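Local structure of L-tyrosine isonitrile synthase (Pseudomonas aeruginosa, 3E59) at residues A201-L206 / A221-A226; I268-T273 / T279-V284. The protein makes the isonitrile group of the paerucumarin precursor, joining the nitrogen of L-tyrosine to a carbon taken from C2 of ribulose 5-phosphate. One frame throughout, in Å; residues are numbered along the deposited sequence.

Interaction 1. Residues A201-L206 / A221-A226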
loop_
_atom_site.group_PDB
_atom_site.type_symbol
_atom_site.label_atom_id
_atom_site.label_comp_id
_atom_site.label_asym_id
_atom_site.label_seq_id
_atom_site.Cartn_x
_atom_site.Cartn_y
_atom_site.Cartn_z
ATOM N N ALA A 201 2.690 12.269 6.771
ATOM C CA ALA A 201 2.792 11.650 5.454
ATOM C C ALA A 201 1.449 11.594 4.728
ATOM O O ALA A 201 1.346 11.943 3.535
ATOM C CB ALA A 201 3.373 10.269 5.579
ATOM N N ILE A 202 0.419 11.162 5.449
ATOM C CA ILE A 202 -0.931 11.116 4.905
ATOM C C ILE A 202 -1.429 12.516 4.532
ATOM O O ILE A 202 -2.102 12.680 3.521
ATOM C CB ILE A 202 -1.928 10.419 5.867
ATOM C CG1 ILE A 202 -1.464 8.980 6.205
ATOM C CG2 ILE A 202 -3.353 10.445 5.284
ATOM C CD1 ILE A 202 -1.119 8.053 4.975
ATOM N N THR A 203 -1.108 13.513 5.351
ATOM C CA THR A 203 -1.419 14.913 5.023
ATOM C C THR A 203 -0.751 15.284 3.693
ATOM O O THR A 203 -1.382 15.871 2.812
ATOM C CB THR A 203 -0.966 15.872 6.137
ATOM O OG1 THR A 203 -1.583 15.493 7.376
ATOM C CG2 THR A 203 -1.351 17.324 5.812
ATOM N N ARG A 204 0.511 14.899 3.537
ATOM C CA ARG A 204 1.242 15.221 2.315
ATOM C C ARG A 204 0.631 14.609 1.052
ATOM O O ARG A 204 0.582 15.285 0.023
ATOM C CB ARG A 204 2.734 14.886 2.440
ATOM C CG ARG A 204 3.576 15.428 1.274
ATOM C CD ARG A 204 5.057 15.115 1.418
ATOM N NE ARG A 204 5.332 13.679 1.328
ATOM C CZ ARG A 204 5.582 12.893 2.378
ATOM N NH1 ARG A 204 5.590 13.411 3.605
ATOM N NH2 ARG A 204 5.821 11.594 2.205
ATOM N N PHE A 205 0.163 13.351 1.127
ATOM C CA PHE A 205 -0.494 12.700 -0.019
ATOM C C PHE A 205 -1.754 13.465 -0.406
ATOM O O PHE A 205 -2.001 13.720 -1.579
ATOM C CB PHE A 205 -0.940 11.256 0.280
ATOM C CG PHE A 205 0.165 10.307 0.670
ATOM C CD1 PHE A 205 1.497 10.582 0.410
ATOM C CD2 PHE A 205 -0.160 9.091 1.274
ATOM C CE1 PHE A 205 2.490 9.679 0.772
ATOM C CE2 PHE A 205 0.838 8.172 1.640
ATOM C CZ PHE A 205 2.154 8.469 1.388
ATOM N N LEU A 206 -2.571 13.788 0.589
ATOM C CA LEU A 206 -3.810 14.528 0.361
ATOM C C LEU A 206 -3.546 15.930 -0.182
ATOM O O LEU A 206 -4.205 16.369 -1.123
ATOM C CB LEU A 206 -4.645 14.595 1.649
ATOM C CG LEU A 206 -5.076 13.217 2.168
ATOM C CD1 LEU A 206 -5.682 13.336 3.542
ATOM C CD2 LEU A 206 -6.058 12.526 1.209
ATOM N N ALA A 221 -4.795 27.013 2.384
ATOM C CA ALA A 221 -6.133 26.459 2.548
ATOM C C ALA A 221 -6.168 24.984 2.163
ATOM O O ALA A 221 -6.881 24.196 2.792
ATOM C CB ALA A 221 -7.131 27.239 1.718
ATOM N N LEU A 222 -5.397 24.620 1.132
ATOM C CA LEU A 222 -5.253 23.235 0.715
ATOM C C LEU A 222 -4.592 22.410 1.815
ATOM O O LEU A 222 -5.043 21.300 2.116
ATOM C CB LEU A 222 -4.448 23.133 -0.584
ATOM C CG LEU A 222 -4.441 21.812 -1.355
ATOM C CD1 LEU A 222 -5.830 21.480 -1.871
ATOM C CD2 LEU A 222 -3.438 21.861 -2.510
ATOM N N GLN A 223 -3.543 22.957 2.423
ATOM C CA GLN A 223 -2.832 22.262 3.507
ATOM C C GLN A 223 -3.721 22.019 4.739
ATOM O O GLN A 223 -3.703 20.932 5.331
ATOM C CB GLN A 223 -1.542 23.010 3.870
ATOM C CG GLN A 223 -0.853 22.566 5.170
ATOM C CD GLN A 223 -0.147 21.206 5.074
ATOM O OE1 GLN A 223 -0.061 20.593 4.006
ATOM N NE2 GLN A 223 0.360 20.734 6.211
ATOM N N ARG A 224 -4.522 23.020 5.095
ATOM C CA ARG A 224 -5.434 22.916 6.228
ATOM C C ARG A 224 -6.548 21.913 5.970
ATOM O O ARG A 224 -6.905 21.132 6.852
ATOM C CB ARG A 224 -6.008 24.291 6.598
ATOM N N ASP A 225 -7.092 21.930 4.758
ATOM C CA ASP A 225 -8.025 20.889 4.323
ATOM C C ASP A 225 -7.426 19.479 4.434
ATOM O O ASP A 225 -8.060 18.566 4.985
ATOM C CB ASP A 225 -8.491 21.153 2.890
ATOM C CG ASP A 225 -9.521 20.149 2.424
ATOM O OD1 ASP A 225 -10.628 20.124 3.001
ATOM O OD2 ASP A 225 -9.216 19.381 1.489
ATOM N N ALA A 226 -6.209 19.303 3.923
ATOM C CA ALA A 226 -5.526 17.998 3.956
ATOM C C ALA A 226 -5.305 17.506 5.379
ATOM O O ALA A 226 -5.459 16.314 5.669
ATOM C CB ALA A 226 -4.188 18.065 3.206
#
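Ala-226 fits between the carbonyl and methyl of Thr-203 and the side chain of Leu-206, and this is where the two segments come closest. Its CB lies 3.6 Å from Thr-203 O and 3.8 Å from Leu-206 CB, while its own carbonyl oxygen, Ala-226 O, is met by Leu-206 CD1 at 3.7 Å. With a methyl as the whole side chain here, the CA atoms of Thr-203 and Ala-226 can approach to 5.2 Å, and the segment axes to 8.8 Å. The pair forms a helical hairpin: helices 193-210 and 219-247 follow one another through residues 211-218, and their segments run at 129°, between perpendicular and antiparallel. Thr-203 divides its two branches between the helices. With OG1 beside the backbone N (chi1 -57°) and CG2 therefore anti to it, the methyl reaches Ala-226 CB at 3.9 Å, whereas OG1 turns back to hydrogen-bond Tyr-199 O in its own helix. The looser side belongs to the partly exposed Gln-223, whose chain bends at chi2 and crosses the threonine side chain at about a right angle. Its amide only grazes the methyl, Gln-223 NE2 standing 3.8 Å from Thr-203 CG2 in a van der Waals contact.

Interaction 2. Residues I268-T273 / T279-V284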
loop_
_atom_site.group_PDB
_atom_site.type_symbol
_atom_site.label_atom_id
_atom_site.label_comp_id
_atom_site.label_asym_id
_atom_site.label_seq_id
_atom_site.Cartn_x
_atom_site.Cartn_y
_atom_site.Cartn_z
ATOM N N ILE A 268 6.754 -2.845 3.245
ATOM C CA ILE A 268 7.508 -3.536 2.192
ATOM C C ILE A 268 7.520 -2.741 0.882
ATOM O O ILE A 268 6.502 -2.151 0.479
ATOM C CB ILE A 268 6.973 -5.001 1.969
ATOM C CG1 ILE A 268 7.918 -5.805 1.069
ATOM C CG2 ILE A 268 5.527 -5.002 1.422
ATOM C CD1 ILE A 268 7.817 -7.307 1.260
ATOM N N HIS A 269 8.686 -2.727 0.234
ATOM C CA HIS A 269 8.857 -2.098 -1.065
ATOM C C HIS A 269 8.526 -3.076 -2.178
ATOM O O HIS A 269 8.645 -4.296 -2.007
ATOM C CB HIS A 269 10.275 -1.555 -1.233
ATOM C CG HIS A 269 10.510 -0.243 -0.544
ATOM N ND1 HIS A 269 9.978 0.946 -1.002
ATOM C CD2 HIS A 269 11.265 0.076 0.535
ATOM C CE1 HIS A 269 10.375 1.937 -0.223
ATOM N NE2 HIS A 269 11.168 1.438 0.709
ATOM N N MET A 270 8.078 -2.531 -3.302
ATOM C CA MET A 270 7.657 -3.336 -4.458
ATOM C C MET A 270 8.405 -2.976 -5.758
ATOM O O MET A 270 8.298 -3.695 -6.756
ATOM C CB MET A 270 6.148 -3.199 -4.677
ATOM C CG MET A 270 5.269 -3.688 -3.532
ATOM S SD MET A 270 3.540 -3.403 -3.890
ATOM C CE MET A 270 3.498 -1.607 -3.977
ATOM N N MET A 271 9.124 -1.856 -5.744
ATOM C CA MET A 271 10.017 -1.403 -6.831
ATOM C C MET A 271 11.073 -0.570 -6.135
ATOM O O MET A 271 10.786 0.016 -5.084
ATOM C CB MET A 271 9.306 -0.457 -7.795
ATOM C CG MET A 271 8.356 -1.094 -8.771
ATOM S SD MET A 271 7.532 0.167 -9.763
ATOM C CE MET A 271 8.857 0.702 -10.829
ATOM N N PRO A 272 12.298 -0.504 -6.704
ATOM C CA PRO A 272 13.272 0.437 -6.165
ATOM C C PRO A 272 12.723 1.872 -6.164
ATOM O O PRO A 272 12.099 2.302 -7.137
ATOM C CB PRO A 272 14.450 0.298 -7.131
ATOM C CG PRO A 272 14.329 -1.125 -7.659
ATOM C CD PRO A 272 12.853 -1.300 -7.820
ATOM N N THR A 273 12.938 2.584 -5.061
ATOM C CA THR A 273 12.522 3.983 -4.924
ATOM C C THR A 273 13.289 4.670 -3.796
ATOM O O THR A 273 13.646 4.036 -2.798
ATOM C CB THR A 273 10.973 4.121 -4.737
ATOM O OG1 THR A 273 10.587 5.500 -4.781
ATOM C CG2 THR A 273 10.487 3.504 -3.435
ATOM N N THR A 279 4.239 5.087 -3.449
ATOM C CA THR A 279 3.596 3.893 -3.963
ATOM C C THR A 279 3.224 4.092 -5.453
ATOM O O THR A 279 3.089 5.231 -5.905
ATOM C CB THR A 279 2.359 3.541 -3.140
ATOM O OG1 THR A 279 1.425 4.616 -3.226
ATOM C CG2 THR A 279 2.730 3.287 -1.652
ATOM N N PRO A 280 3.102 2.985 -6.220
ATOM C CA PRO A 280 2.845 3.059 -7.673
ATOM C C PRO A 280 1.572 3.799 -8.111
ATOM O O PRO A 280 1.534 4.319 -9.222
ATOM C CB PRO A 280 2.808 1.594 -8.109
ATOM C CG PRO A 280 2.658 0.785 -6.866
ATOM C CD PRO A 280 3.272 1.588 -5.764
ATOM N N TRP A 281 0.562 3.879 -7.249
ATOM C CA TRP A 281 -0.661 4.616 -7.586
ATOM C C TRP A 281 -0.550 6.126 -7.328
ATOM O O TRP A 281 -1.502 6.858 -7.561
ATOM C CB TRP A 281 -1.896 4.020 -6.906
ATOM C CG TRP A 281 -1.744 3.762 -5.419
ATOM C CD1 TRP A 281 -2.184 4.563 -4.394
ATOM C CD2 TRP A 281 -1.126 2.624 -4.802
ATOM N NE1 TRP A 281 -1.863 3.999 -3.177
ATOM C CE2 TRP A 281 -1.213 2.811 -3.393
ATOM C CE3 TRP A 281 -0.510 1.463 -5.296
ATOM C CZ2 TRP A 281 -0.700 1.878 -2.474
ATOM C CZ3 TRP A 281 0.007 0.529 -4.376
ATOM C CH2 TRP A 281 -0.093 0.750 -2.985
ATOM N N HIS A 282 0.617 6.567 -6.851
ATOM C CA HIS A 282 0.923 7.985 -6.612
ATOM C C HIS A 282 2.140 8.441 -7.418
ATOM O O HIS A 282 2.591 9.564 -7.269
ATOM C CB HIS A 282 1.179 8.243 -5.120
ATOM C CG HIS A 282 -0.063 8.253 -4.290
ATOM N ND1 HIS A 282 -0.830 9.383 -4.118
ATOM C CD2 HIS A 282 -0.680 7.271 -3.595
ATOM C CE1 HIS A 282 -1.862 9.102 -3.340
ATOM N NE2 HIS A 282 -1.796 7.823 -3.013
ATOM N N GLY A 283 2.659 7.572 -8.283
ATOM C CA GLY A 283 3.841 7.891 -9.074
ATOM C C GLY A 283 3.907 7.182 -10.412
ATOM O O GLY A 283 2.897 6.670 -10.910
ATOM N N VAL A 284 5.100 7.172 -11.002
ATOM C CA VAL A 284 5.320 6.593 -12.338
ATOM C C VAL A 284 6.560 5.723 -12.352
ATOM O O VAL A 284 7.540 6.019 -11.662
ATOM C CB VAL A 284 5.464 7.667 -13.468
ATOM C CG1 VAL A 284 4.162 8.408 -13.702
ATOM C CG2 VAL A 284 6.607 8.643 -13.178
#
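The methyl end of Met-270 meets the ring of Pro-280 inside the long irregular connection that leads from strand 265-267, an outermost strand of the five-stranded parallel sheet, to strand 284-287 of the mixed sheet. Both segments belong to this one connection, and their nearest CA atoms, those of Met-270 and Thr-279, are still 8.3 Å apart, so side chains have to span the gap.

The apolar contacts all involve one atom of the methionine. Met-270 CE lies 3.7 Å from Pro-280 CD and 3.8 Å from Pro-280 CG, touching the ring at its CG-CD side, with the two side chains crossing at about a right angle. The thioether chain is extended through chi2 and bends at chi3 (-63°), which swings CE round to the proline. Ser-89 of helix 84-103 touches both side chains, and Leu-294 of strand 292-295 also packs on Pro-280.

Polar bonds act within the second segment or lead away from the pair. His-282 N donates to Thr-279 O at 3.0 Å, a backbone bond that closes a type I beta turn with Pro-280 and Trp-281 at its two central positions. A further backbone bond joins Trp-281 to Ser-71.

Aromatic contacts involve the indole of Trp-281. Thr-279 OG1 lies over one face of the Trp-281 ring, 3.2 Å above its plane and displaced toward the rim, and Phe-67 meets the ring with planes at about 45°. Met-270 CE approaches the same indole obliquely, 4.1 Å from Trp-281 CZ3.

How the interactions relate
Interaction 1 closes before interaction 2 opens along the chain, and all four segments belong to the one pyoverdine/dityrosine biosynthesis family region. Their centres are 20 Å apart: the helix pair lies about 18 Å from the centre of the chain and the loop contact about 9 Å. Between them in sequence, helix 219-247 leads into strands 252-255 and 265-267 of the parallel sheet, after which the connection containing interaction 2 runs to the mixed sheet. The nearest atoms, in Phe-205 and His-282, are about 4 Å apart, and the rings of these two residues meet with planes at about 30°, so Phe-205 of the outer helix pair lies beside His-282 of the inner loop that joins the two sheets.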